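Local coordinates for protein archaeal actin homolog (Thermoplasma acidophilum, PDB 2FSJ) that polymerizes, on supply of a nucleoside triphosphate and optimally with ATP, into helical filaments that gather in bundles, as an archaeal relative of actin, at residues D295-L300 / P319-K324; P189-V194 / V204-L209; E142-K147 / F161-L166; G93-K98 / I124-P129; F220-G225 / N280-N285. All coordinates share one frame; numbering follows the deposited sequence.

How the interactions relate
Interactions 3 and 4 belong to the N-terminal half of this actin-type fold, interactions 1, 2 and 5 to the C-terminal half. Interactions 1 and 2, with centres about 9 Å apart, meet in one sheet, where Arg296 O and Ser299 O probably accept hydrogen bonds from Tyr191 N and Val193 N. Phe220 O and Val204 N probably join interaction 5 to interaction 2 likewise. In the other half, Arg165 O of interaction 3 is probably hydrogen-bonded to Ile124 N of interaction 4. Between the halves interactions 4 and 5 come closest, about 6 Å between nearest atoms. Both groups come near ATP-site residues: between side chains, Leu95 lies about 8 Å from Thr33, Leu322 and Val194 each about 8 Å from Ser307.

Interaction 1 (D295-L300 / P319-K324); sequences DRVTSL and PGTLVK
Leu300 and Leu322 form a single beta bridge, their CA atoms 4.8 Å apart. Leu300 N donates to Thr321 O at 2.9 Å, from above the carbonyl plane, and Leu300 O receives Val323 N at 2.9 Å. Thr321 and Val323 thus flank one strand residue, the pattern of a parallel bridge. Thr321 and Leu300 are the most deeply covered residues of the contact. Thr321 CB sits 3.3 Å from Thr298 O, and its methyl CG2 lies 3.7 Å from Val297 O. Thr321 OG1, held between the backbone N and the carbonyl carbon (chi1 64°), reaches back to Ala318 O, its hydrogen-bond partner, while OG1 also lies 3.4 Å from Leu300 CG. With an alanine here, Ala318 O would probably be left without its hydroxyl donor and a gap would open beside Leu300. Further along, Val323 CG2 rests on Ser299 CB at 3.7 Å. The segment 319-324 belongs to the loop between helices 307-310 and 333-343 and runs along the edge strand 297-303. That strand pairs in parallel with strand 191-197, and Leu300 packs there on Val193 and Ile195, while Val323 reaches Ile184.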
# COMPACT_ATOMS: atom_id res chain seq x y z
N ASP A 295 -22.73 12.97 -9.96
CA ASP A 295 -23.08 14.40 -9.94
C ASP A 295 -22.85 15.03 -8.58
O ASP A 295 -22.88 16.24 -8.46
CB ASP A 295 -24.55 14.59 -10.33
CG ASP A 295 -24.85 14.11 -11.75
OD1 ASP A 295 -23.98 14.14 -12.63
OD2 ASP A 295 -25.97 13.67 -12.06
N ARG A 296 -22.68 14.22 -7.55
CA ARG A 296 -22.32 14.73 -6.22
C ARG A 296 -20.82 14.80 -5.99
O ARG A 296 -20.40 15.33 -4.96
CB ARG A 296 -22.88 13.81 -5.14
CG ARG A 296 -24.39 13.75 -5.15
CD ARG A 296 -24.98 13.00 -3.98
NE ARG A 296 -26.39 13.33 -3.85
CZ ARG A 296 -27.30 12.57 -3.27
NH1 ARG A 296 -26.97 11.39 -2.73
NH2 ARG A 296 -28.56 12.98 -3.25
N VAL A 297 -20.02 14.26 -6.92
CA VAL A 297 -18.57 14.23 -6.74
C VAL A 297 -17.98 15.60 -6.92
O VAL A 297 -18.12 16.19 -8.00
CB VAL A 297 -17.86 13.25 -7.73
CG1 VAL A 297 -16.33 13.31 -7.57
CG2 VAL A 297 -18.36 11.82 -7.50
N THR A 298 -17.30 16.11 -5.88
CA THR A 298 -16.53 17.37 -5.97
C THR A 298 -15.02 17.20 -5.93
O THR A 298 -14.31 18.11 -6.23
CB THR A 298 -16.94 18.32 -4.84
OG1 THR A 298 -16.80 17.65 -3.58
CG2 THR A 298 -18.44 18.64 -4.91
N SER A 299 -14.51 16.04 -5.51
CA SER A 299 -13.08 15.78 -5.52
C SER A 299 -12.82 14.34 -5.90
O SER A 299 -13.43 13.45 -5.32
CB SER A 299 -12.43 16.05 -4.15
OG SER A 299 -12.91 17.20 -3.51
N LEU A 300 -11.94 14.15 -6.89
CA LEU A 300 -11.45 12.84 -7.33
C LEU A 300 -9.99 12.75 -6.92
O LEU A 300 -9.20 13.63 -7.29
CB LEU A 300 -11.52 12.70 -8.86
CG LEU A 300 -12.82 12.31 -9.56
CD1 LEU A 300 -12.67 12.48 -11.09
CD2 LEU A 300 -13.30 10.91 -9.22
N PRO A 319 -14.95 16.01 -14.62
CA PRO A 319 -14.05 17.09 -15.04
C PRO A 319 -14.01 18.27 -14.06
O PRO A 319 -15.03 18.69 -13.54
CB PRO A 319 -14.63 17.49 -16.41
CG PRO A 319 -15.12 16.23 -16.93
CD PRO A 319 -15.79 15.56 -15.75
N GLY A 320 -12.81 18.75 -13.77
CA GLY A 320 -12.66 19.86 -12.84
C GLY A 320 -12.50 19.51 -11.36
O GLY A 320 -12.28 20.42 -10.55
N THR A 321 -12.57 18.22 -11.00
CA THR A 321 -12.57 17.82 -9.60
C THR A 321 -11.29 17.14 -9.20
O THR A 321 -11.17 16.70 -8.06
CB THR A 321 -13.75 16.86 -9.27
OG1 THR A 321 -13.61 15.63 -9.99
CG2 THR A 321 -15.09 17.43 -9.70
N LEU A 322 -10.37 16.98 -10.13
CA LEU A 322 -9.19 16.19 -9.86
C LEU A 322 -8.30 16.90 -8.84
O LEU A 322 -7.98 18.09 -8.96
CB LEU A 322 -8.42 15.89 -11.15
CG LEU A 322 -7.18 15.00 -11.01
CD1 LEU A 322 -7.60 13.56 -10.77
CD2 LEU A 322 -6.22 15.10 -12.20
N VAL A 323 -7.95 16.15 -7.80
CA VAL A 323 -7.03 16.60 -6.77
C VAL A 323 -5.77 15.79 -7.06
O VAL A 323 -5.80 14.58 -7.04
CB VAL A 323 -7.61 16.29 -5.35
CG1 VAL A 323 -6.67 16.76 -4.24
CG2 VAL A 323 -8.97 16.90 -5.17
N LYS A 324 -4.65 16.42 -7.38
CA LYS A 324 -3.42 15.65 -7.62
C LYS A 324 -2.53 15.75 -6.38
O LYS A 324 -2.13 16.85 -6.00
CB LYS A 324 -2.65 16.15 -8.85
CG LYS A 324 -3.30 15.80 -10.19
CD LYS A 324 -2.49 16.31 -11.37
CE LYS A 324 -3.19 17.47 -12.11
NZ LYS A 324 -2.32 18.01 -13.24

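Interaction 2 (P189-V194 / V204-L209); sequences PGYGVV and VLTINL
Gly192 and Ile207 form the tight middle of an antiparallel hairpin, bonded in both directions: Gly192 N to Ile207 O and Ile207 N to Gly192 O, each 2.8 Å. Val194 and Leu205 repeat the reciprocal pair. At the far end Leu209 N donates to Gly190 O. The methyl CG2 of Ile207, placed between its backbone N and carbonyl carbon, leans over Gly192 and lies 3.4 Å from Gly192 O. Leu209 closes in beside it, CG 3.7 Å from Gly192 N, and a CB on Gly192 would be tight against both side chains. On the other face Val193 and Thr206 run alongside each other from neighbouring strands; CG2 of Val193 is 3.7 Å from Thr206 OG1, which is hydrogen-bonded to Leu218 O. Val193 CG1 also meets Val204 CG1 at 3.8 Å. Toward the partly exposed end of this face the fit is looser. Thr206 CG2 approaches the Tyr191 ring obliquely, 4.0 Å from Tyr191 CG, and the ring plane is turned 84° from the Asn208 amide, whose OD1 is occupied by Met210 N. The loop of the hairpin includes Ser199, which binds ATP, consistent with the second phosphate loop of the actin family. In the sheet the hairpin lies between strands 297-303 and 213-222: Tyr191 and Val193 bond to the former, Val204 to Phe220 of the latter, and helix 173-182 packs with Val173 on Leu205 and Ala176 on Ile207.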
# COMPACT_ATOMS: atom_id res chain seq x y z
N PRO A 189 -20.77 20.10 1.11
CA PRO A 189 -21.71 19.16 0.51
C PRO A 189 -21.09 18.50 -0.75
O PRO A 189 -20.39 19.17 -1.53
CB PRO A 189 -22.96 20.03 0.22
CG PRO A 189 -22.53 21.44 0.36
CD PRO A 189 -21.30 21.48 1.14
N GLY A 190 -21.28 17.19 -0.90
CA GLY A 190 -20.66 16.47 -2.01
C GLY A 190 -19.70 15.35 -1.53
O GLY A 190 -19.44 15.23 -0.35
N TYR A 191 -19.21 14.56 -2.49
CA TYR A 191 -18.45 13.35 -2.23
C TYR A 191 -16.99 13.52 -2.68
O TYR A 191 -16.69 14.23 -3.64
CB TYR A 191 -19.07 12.14 -2.98
CG TYR A 191 -20.44 11.66 -2.51
CD1 TYR A 191 -20.89 11.92 -1.22
CD2 TYR A 191 -21.29 10.97 -3.35
CE1 TYR A 191 -22.11 11.51 -0.79
CE2 TYR A 191 -22.56 10.53 -2.90
CZ TYR A 191 -22.94 10.81 -1.62
OH TYR A 191 -24.14 10.41 -1.12
N GLY A 192 -16.09 12.90 -1.93
CA GLY A 192 -14.72 12.65 -2.35
C GLY A 192 -14.67 11.20 -2.81
O GLY A 192 -15.20 10.32 -2.17
N VAL A 193 -13.98 10.94 -3.90
CA VAL A 193 -13.77 9.59 -4.38
C VAL A 193 -12.27 9.34 -4.45
O VAL A 193 -11.53 9.97 -5.23
CB VAL A 193 -14.48 9.32 -5.76
CG1 VAL A 193 -14.23 7.86 -6.19
CG2 VAL A 193 -15.96 9.57 -5.67
N VAL A 194 -11.81 8.41 -3.62
CA VAL A 194 -10.40 8.04 -3.56
C VAL A 194 -10.21 6.76 -4.35
O VAL A 194 -10.85 5.76 -4.05
CB VAL A 194 -9.94 7.78 -2.08
CG1 VAL A 194 -8.47 7.37 -2.06
CG2 VAL A 194 -10.14 9.10 -1.22
N VAL A 204 -11.72 1.63 -4.25
CA VAL A 204 -12.44 2.87 -4.46
C VAL A 204 -13.23 3.16 -3.20
O VAL A 204 -14.12 2.38 -2.81
CB VAL A 204 -13.35 2.79 -5.66
CG1 VAL A 204 -14.17 4.12 -5.85
CG2 VAL A 204 -12.53 2.38 -6.92
N LEU A 205 -12.88 4.25 -2.55
CA LEU A 205 -13.57 4.68 -1.35
C LEU A 205 -14.26 6.02 -1.60
O LEU A 205 -13.59 7.04 -1.92
CB LEU A 205 -12.59 4.76 -0.18
CG LEU A 205 -13.43 5.19 1.02
CD1 LEU A 205 -13.73 4.10 2.02
CD2 LEU A 205 -13.05 6.51 1.61
N THR A 206 -15.59 6.00 -1.51
CA THR A 206 -16.40 7.22 -1.62
C THR A 206 -16.72 7.71 -0.22
O THR A 206 -17.15 6.95 0.62
CB THR A 206 -17.66 6.92 -2.44
OG1 THR A 206 -17.27 6.62 -3.78
CG2 THR A 206 -18.59 8.16 -2.58
N ILE A 207 -16.41 8.97 0.01
CA ILE A 207 -16.56 9.64 1.30
C ILE A 207 -17.49 10.86 1.19
O ILE A 207 -17.40 11.63 0.25
CB ILE A 207 -15.14 9.99 1.83
CG1 ILE A 207 -15.12 10.14 3.34
CG2 ILE A 207 -14.55 11.20 1.10
CD1 ILE A 207 -13.67 10.27 3.94
N ASN A 208 -18.34 11.01 2.20
CA ASN A 208 -19.23 12.16 2.31
C ASN A 208 -18.42 13.28 2.96
O ASN A 208 -17.97 13.13 4.08
CB ASN A 208 -20.44 11.85 3.17
CG ASN A 208 -21.50 12.94 3.05
OD1 ASN A 208 -21.16 14.05 2.61
ND2 ASN A 208 -22.78 12.60 3.26
N LEU A 209 -18.19 14.35 2.22
CA LEU A 209 -17.36 15.42 2.74
C LEU A 209 -18.05 16.24 3.87
O LEU A 209 -17.39 17.02 4.56
CB LEU A 209 -16.82 16.30 1.63
CG LEU A 209 -15.95 15.59 0.57
CD1 LEU A 209 -15.71 16.51 -0.59
CD2 LEU A 209 -14.58 15.08 1.17

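Interaction 3 (E142-K147 / F161-L166); sequences EALENK and FNITRL
Glu145 reaches across with its extended side chain and accepts the amide of Leu166: OE1 takes Leu166 N at 2.9 Å on its anti lone pair, nearly straight at 169°. Glu145 CG lies beside Leu166 CB at 3.9 Å. Lys147 O receives Ile163 N at 3.1 Å, and Asn146 N makes a weak, bent bond back to Ile163 O. Ile163 itself packs round a carbonyl, with CB 3.2 Å from Leu144 O; with CG1 anti to the carbonyl carbon of Ile163 (chi1 -53°), CD1 is brought to 4.1 Å from Leu144 CB. Leu144 CD1 meets Leu166 CD2 further on. All this takes place where helix 133-144 ends in a type II turn, Leu144 to Lys147, with Asn146 in a left-handed conformation, and passes directly into the sheet-edge strand 147-152. Lys147 also ties the turn to the helix end: its NZ curls back to Glu142 O at 3.0 Å and Glu145 O at 3.2 Å, a placement that probably suits the negative pole of the helix end. Within the sheet, neighbouring strand 120-128 takes Thr164 OG1 at Leu122 O and Asn162 ND2 at Asp121, and Ile163 lies against Ile124 and, on strand 147-152, Leu149.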
# COMPACT_ATOMS: atom_id res chain seq x y z
N GLU A 142 -6.82 -8.97 17.66
CA GLU A 142 -6.56 -10.23 18.34
C GLU A 142 -5.11 -10.69 18.16
O GLU A 142 -4.52 -11.28 19.07
CB GLU A 142 -7.56 -11.30 17.86
CG GLU A 142 -8.95 -10.99 18.42
CD GLU A 142 -10.08 -11.80 17.79
OE1 GLU A 142 -9.79 -12.74 17.02
OE2 GLU A 142 -11.25 -11.50 18.11
N ALA A 143 -4.54 -10.43 16.98
CA ALA A 143 -3.21 -10.85 16.63
C ALA A 143 -2.16 -9.99 17.30
O ALA A 143 -1.08 -10.50 17.60
CB ALA A 143 -2.99 -10.83 15.09
N LEU A 144 -2.47 -8.71 17.53
CA LEU A 144 -1.45 -7.70 17.81
C LEU A 144 -1.59 -6.92 19.07
O LEU A 144 -0.57 -6.54 19.65
CB LEU A 144 -1.30 -6.70 16.64
CG LEU A 144 -0.91 -7.24 15.28
CD1 LEU A 144 -1.08 -6.09 14.26
CD2 LEU A 144 0.53 -7.83 15.29
N GLU A 145 -2.81 -6.63 19.52
CA GLU A 145 -2.97 -5.77 20.69
C GLU A 145 -2.57 -6.52 21.95
O GLU A 145 -2.86 -7.72 22.07
CB GLU A 145 -4.41 -5.26 20.86
CG GLU A 145 -4.68 -3.91 20.30
CD GLU A 145 -6.09 -3.39 20.53
OE1 GLU A 145 -6.27 -2.21 20.23
OE2 GLU A 145 -7.01 -4.14 20.95
N ASN A 146 -1.97 -5.81 22.88
CA ASN A 146 -1.49 -6.40 24.15
C ASN A 146 -0.60 -7.61 23.94
O ASN A 146 -0.68 -8.58 24.71
CB ASN A 146 -2.68 -6.80 25.01
CG ASN A 146 -3.58 -5.65 25.30
OD1 ASN A 146 -4.80 -5.68 24.98
ND2 ASN A 146 -3.02 -4.61 25.88
N LYS A 147 0.19 -7.57 22.86
CA LYS A 147 1.25 -8.56 22.63
C LYS A 147 2.58 -7.85 22.80
O LYS A 147 2.73 -6.72 22.36
CB LYS A 147 1.22 -9.12 21.22
CG LYS A 147 -0.07 -9.80 20.76
CD LYS A 147 -0.58 -10.91 21.59
CE LYS A 147 -1.92 -11.47 21.03
NZ LYS A 147 -3.07 -10.86 21.70
N PHE A 161 8.80 -4.44 21.73
CA PHE A 161 7.68 -3.51 21.49
C PHE A 161 6.41 -4.08 22.12
O PHE A 161 6.03 -5.25 21.87
CB PHE A 161 7.48 -3.30 19.96
CG PHE A 161 8.75 -2.94 19.22
CD1 PHE A 161 9.17 -1.60 19.11
CD2 PHE A 161 9.54 -3.93 18.66
CE1 PHE A 161 10.32 -1.26 18.41
CE2 PHE A 161 10.72 -3.59 17.95
CZ PHE A 161 11.12 -2.24 17.86
N ASN A 162 5.77 -3.27 22.96
CA ASN A 162 4.51 -3.61 23.61
C ASN A 162 3.43 -2.89 22.89
O ASN A 162 3.34 -1.64 22.92
CB ASN A 162 4.48 -3.20 25.07
CG ASN A 162 3.15 -3.59 25.78
OD1 ASN A 162 2.43 -4.54 25.39
ND2 ASN A 162 2.82 -2.86 26.83
N ILE A 163 2.62 -3.64 22.16
CA ILE A 163 1.60 -3.01 21.38
C ILE A 163 0.43 -2.84 22.32
O ILE A 163 -0.21 -3.83 22.67
CB ILE A 163 1.19 -3.90 20.16
CG1 ILE A 163 2.45 -4.30 19.33
CG2 ILE A 163 0.12 -3.18 19.40
CD1 ILE A 163 2.21 -4.87 17.88
N THR A 164 0.16 -1.60 22.73
CA THR A 164 -0.90 -1.29 23.73
C THR A 164 -2.23 -1.02 23.07
O THR A 164 -3.30 -1.23 23.68
CB THR A 164 -0.56 -0.08 24.63
OG1 THR A 164 -0.48 1.12 23.85
CG2 THR A 164 0.78 -0.21 25.28
N ARG A 165 -2.20 -0.54 21.83
CA ARG A 165 -3.45 -0.18 21.17
C ARG A 165 -3.23 -0.09 19.69
O ARG A 165 -2.18 0.36 19.27
CB ARG A 165 -3.96 1.17 21.66
CG ARG A 165 -5.34 1.52 21.18
CD ARG A 165 -6.14 2.52 22.04
NE ARG A 165 -5.32 3.24 23.02
CZ ARG A 165 -4.91 4.50 22.90
NH1 ARG A 165 -5.24 5.23 21.84
NH2 ARG A 165 -4.16 5.04 23.86
N LEU A 166 -4.21 -0.58 18.95
CA LEU A 166 -4.24 -0.48 17.51
C LEU A 166 -5.46 0.34 17.14
O LEU A 166 -6.60 -0.05 17.46
CB LEU A 166 -4.32 -1.90 16.95
CG LEU A 166 -4.27 -2.11 15.46
CD1 LEU A 166 -2.96 -1.59 14.86
CD2 LEU A 166 -4.50 -3.60 15.15

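Interaction 4 (G93-K98 / I124-P129); sequences GRLASK and IGSGTP
Gly93 turns its carbonyl to Thr128, whose OG1 donates to Gly93 O at 2.7 Å from above the carbonyl plane (36° out of it). The hydroxyl gets there because OG1 is anti to the Thr128 backbone N (chi1 -174°). The backbone of Gly93, at positive phi, presses so close that its CA is 3.6 Å from Gly127 O, and a CB would collide with Thr128. A valine in place of this threonine has no hydroxyl to give, and with that tie gone the loop would probably be freer to shift against the strand. Next comes Arg94, whose NE makes a salt bridge with Glu136 of helix 133-144; its carbonyl O accepts both Ser97 OG at 2.6 Å and Ser97 N at 3.2 Å, closing a type I turn. Here the loop leading to helix 101-111 lies over strand 120-128, which runs parallel to its neighbours 22-28 and 158-170 in the central sheet of this actin-type domain. Leu95 follows, dipping between strand 120-128 and helix 133-144: CD1 touches Ser126 OG at 3.5 Å, a hydroxyl bonded to Leu26 O, and the side chain also touches Val28, Ala140 and Met168. Ala96 then packs on Ala139, and Ser97 OG makes a weak bond to Ala100 N.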
# COMPACT_ATOMS: atom_id res chain seq x y z
N GLY A 93 -3.60 -4.33 3.85
CA GLY A 93 -4.16 -4.29 5.20
C GLY A 93 -4.51 -5.62 5.85
O GLY A 93 -5.48 -5.69 6.63
N ARG A 94 -3.73 -6.67 5.56
CA ARG A 94 -3.95 -7.99 6.16
C ARG A 94 -3.06 -8.18 7.36
O ARG A 94 -2.17 -9.04 7.37
CB ARG A 94 -3.71 -9.12 5.16
CG ARG A 94 -4.58 -9.01 3.90
CD ARG A 94 -6.06 -9.21 4.16
NE ARG A 94 -6.30 -10.52 4.78
CZ ARG A 94 -6.51 -11.68 4.12
NH1 ARG A 94 -6.54 -11.73 2.78
NH2 ARG A 94 -6.71 -12.79 4.83
N LEU A 95 -3.30 -7.36 8.38
CA LEU A 95 -2.37 -7.25 9.50
C LEU A 95 -2.36 -8.48 10.41
O LEU A 95 -1.37 -8.70 11.11
CB LEU A 95 -2.70 -6.02 10.33
CG LEU A 95 -2.61 -4.61 9.75
CD1 LEU A 95 -2.92 -3.58 10.88
CD2 LEU A 95 -1.28 -4.31 9.18
N ALA A 96 -3.42 -9.29 10.39
CA ALA A 96 -3.47 -10.53 11.19
C ALA A 96 -2.86 -11.74 10.50
O ALA A 96 -2.79 -12.79 11.10
CB ALA A 96 -4.91 -10.83 11.57
N SER A 97 -2.47 -11.60 9.24
CA SER A 97 -2.01 -12.71 8.44
C SER A 97 -0.59 -13.11 8.79
O SER A 97 0.22 -12.31 9.31
CB SER A 97 -2.12 -12.38 6.92
OG SER A 97 -1.27 -11.32 6.54
N LYS A 98 -0.29 -14.38 8.54
CA LYS A 98 1.07 -14.88 8.70
C LYS A 98 2.07 -14.14 7.81
O LYS A 98 3.21 -13.87 8.22
CB LYS A 98 1.13 -16.39 8.41
N ILE A 124 -0.23 1.85 17.52
CA ILE A 124 -0.10 1.78 16.05
C ILE A 124 -1.41 2.28 15.41
O ILE A 124 -2.52 1.82 15.75
CB ILE A 124 0.21 0.33 15.59
CG1 ILE A 124 1.56 -0.16 16.13
CG2 ILE A 124 0.16 0.25 14.04
CD1 ILE A 124 1.79 -1.69 16.01
N GLY A 125 -1.30 3.24 14.50
CA GLY A 125 -2.40 3.65 13.67
C GLY A 125 -2.24 2.97 12.28
O GLY A 125 -1.20 3.08 11.61
N SER A 126 -3.24 2.21 11.89
CA SER A 126 -3.18 1.49 10.61
C SER A 126 -4.57 1.48 9.94
O SER A 126 -5.49 2.22 10.30
CB SER A 126 -2.61 0.08 10.79
OG SER A 126 -2.18 -0.48 9.54
N GLY A 127 -4.70 0.66 8.93
CA GLY A 127 -5.94 0.61 8.18
C GLY A 127 -6.02 -0.62 7.31
O GLY A 127 -5.06 -1.41 7.21
N THR A 128 -7.20 -0.79 6.71
CA THR A 128 -7.49 -1.97 5.91
C THR A 128 -8.71 -1.62 5.00
O THR A 128 -9.52 -0.73 5.34
CB THR A 128 -7.69 -3.23 6.82
OG1 THR A 128 -7.85 -4.44 6.05
CG2 THR A 128 -8.97 -3.13 7.66
N PRO A 129 -8.83 -2.28 3.86
CA PRO A 129 -9.97 -2.01 2.94
C PRO A 129 -11.33 -2.05 3.61
O PRO A 129 -11.62 -2.92 4.45
CB PRO A 129 -9.82 -3.11 1.88
CG PRO A 129 -8.30 -3.33 1.86
CD PRO A 129 -7.88 -3.25 3.25

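Interaction 5 (F220-G225 / N280-N285); sequences FSLQIG and NRIIEN
Leu222, which meets Asn285 and Ile282 across the contact, sets its CG in the plane of the Phe220 ring, at the ring edge. The ring itself reaches on to Ile286 and Asn289 of helix 268-290. Leu222 and Asn285 run past one another in opposite senses; CD1 and CD2 of Leu222 both lie 3.9 Å from Asn285 CB. Leu222 CD1 also meets Ile282 CG2 at 4.2 Å. Beyond the inverse gamma turn at Gln223, Ile224 brings two branches to the helix. CG2 rests on Ile282 CG1 at 3.9 Å, while CG1, anti to the backbone N (chi1 -162°), carries CD1 to 3.7 Å from Arg281 CD. The arginine, extended from CG to NE, crosses the isoleucine at about a right angle and offers its methylene flank; its NE makes a long, weak ion pair with Asp277. No hydrogen bond spans the contact, and the backbones stay apart, 7.7 Å between Leu222 CA and Ile282 CA. This is helix-on-sheet packing, helix 268-290 against the end of edge strand 213-222, in the C-terminal half of an actin-type fold, with the side chain of Ile224 about 10 Å from that of the ATP-binding Ser199.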
# COMPACT_ATOMS: atom_id res chain seq x y z
N PHE A 220 -16.02 0.19 -3.02
CA PHE A 220 -15.91 -1.16 -3.61
C PHE A 220 -14.47 -1.42 -4.04
O PHE A 220 -13.66 -0.49 -4.07
CB PHE A 220 -16.85 -1.29 -4.84
CG PHE A 220 -16.70 -0.18 -5.86
CD1 PHE A 220 -15.81 -0.27 -6.91
CD2 PHE A 220 -17.49 0.96 -5.78
CE1 PHE A 220 -15.70 0.78 -7.83
CE2 PHE A 220 -17.37 1.98 -6.68
CZ PHE A 220 -16.47 1.91 -7.67
N SER A 221 -14.16 -2.67 -4.38
CA SER A 221 -12.79 -3.10 -4.70
C SER A 221 -12.86 -3.79 -6.03
O SER A 221 -13.66 -4.72 -6.18
CB SER A 221 -12.25 -4.11 -3.67
OG SER A 221 -10.90 -4.52 -4.00
N LEU A 222 -12.08 -3.29 -7.00
CA LEU A 222 -12.06 -3.86 -8.34
C LEU A 222 -10.86 -4.80 -8.42
O LEU A 222 -9.77 -4.47 -7.99
CB LEU A 222 -11.93 -2.76 -9.38
CG LEU A 222 -13.02 -1.69 -9.43
CD1 LEU A 222 -12.64 -0.58 -10.42
CD2 LEU A 222 -14.38 -2.32 -9.76
N GLN A 223 -11.04 -5.99 -8.96
CA GLN A 223 -9.94 -6.94 -9.01
C GLN A 223 -9.07 -6.73 -10.27
O GLN A 223 -8.96 -7.62 -11.15
CB GLN A 223 -10.46 -8.38 -8.86
CG GLN A 223 -11.31 -8.60 -7.53
CD GLN A 223 -10.51 -8.41 -6.25
OE1 GLN A 223 -9.44 -8.99 -6.10
NE2 GLN A 223 -11.03 -7.56 -5.31
N ILE A 224 -8.47 -5.54 -10.36
CA ILE A 224 -7.62 -5.15 -11.49
C ILE A 224 -6.67 -4.11 -10.96
O ILE A 224 -7.04 -3.32 -10.06
CB ILE A 224 -8.48 -4.63 -12.70
CG1 ILE A 224 -7.64 -4.64 -14.00
CG2 ILE A 224 -9.05 -3.24 -12.46
CD1 ILE A 224 -8.41 -4.21 -15.30
N GLY A 225 -5.43 -4.13 -11.46
CA GLY A 225 -4.43 -3.16 -11.07
C GLY A 225 -3.22 -3.18 -12.02
O GLY A 225 -3.28 -3.80 -13.08
N ASN A 280 -9.14 2.75 -18.83
CA ASN A 280 -10.47 2.68 -19.38
C ASN A 280 -11.37 1.68 -18.60
O ASN A 280 -12.56 1.97 -18.34
CB ASN A 280 -10.43 2.36 -20.90
CG ASN A 280 -9.92 3.52 -21.73
OD1 ASN A 280 -9.83 4.66 -21.25
ND2 ASN A 280 -9.64 3.27 -22.98
N ARG A 281 -10.82 0.52 -18.19
CA ARG A 281 -11.63 -0.47 -17.47
C ARG A 281 -12.00 0.03 -16.09
O ARG A 281 -13.13 -0.16 -15.65
CB ARG A 281 -10.92 -1.81 -17.32
CG ARG A 281 -10.86 -2.59 -18.65
CD ARG A 281 -10.22 -3.94 -18.52
NE ARG A 281 -10.21 -4.67 -19.79
CZ ARG A 281 -11.12 -5.58 -20.18
NH1 ARG A 281 -12.18 -5.91 -19.41
NH2 ARG A 281 -10.97 -6.18 -21.35
N ILE A 282 -11.07 0.71 -15.42
CA ILE A 282 -11.37 1.24 -14.10
C ILE A 282 -12.42 2.33 -14.18
O ILE A 282 -13.39 2.33 -13.40
CB ILE A 282 -10.08 1.76 -13.42
CG1 ILE A 282 -9.16 0.59 -13.09
CG2 ILE A 282 -10.40 2.56 -12.17
CD1 ILE A 282 -7.70 1.00 -12.95
N ILE A 283 -12.25 3.24 -15.14
CA ILE A 283 -13.19 4.34 -15.32
C ILE A 283 -14.61 3.81 -15.63
O ILE A 283 -15.61 4.26 -15.05
CB ILE A 283 -12.71 5.25 -16.43
CG1 ILE A 283 -11.49 6.07 -15.96
CG2 ILE A 283 -13.89 6.14 -16.96
CD1 ILE A 283 -10.65 6.63 -17.10
N GLU A 284 -14.70 2.83 -16.52
CA GLU A 284 -16.00 2.25 -16.86
C GLU A 284 -16.70 1.60 -15.66
O GLU A 284 -17.89 1.75 -15.47
CB GLU A 284 -15.83 1.21 -17.97
CG GLU A 284 -17.04 0.32 -18.14
CD GLU A 284 -16.78 -0.90 -19.02
OE1 GLU A 284 -15.85 -1.74 -18.69
OE2 GLU A 284 -17.52 -1.03 -20.03
N ASN A 285 -15.95 0.87 -14.85
CA ASN A 285 -16.47 0.24 -13.65
C ASN A 285 -16.88 1.27 -12.55
O ASN A 285 -17.95 1.15 -11.96
CB ASN A 285 -15.43 -0.76 -13.13
CG ASN A 285 -15.67 -2.20 -13.62
OD1 ASN A 285 -15.31 -2.58 -14.76
ND2 ASN A 285 -16.26 -3.02 -12.76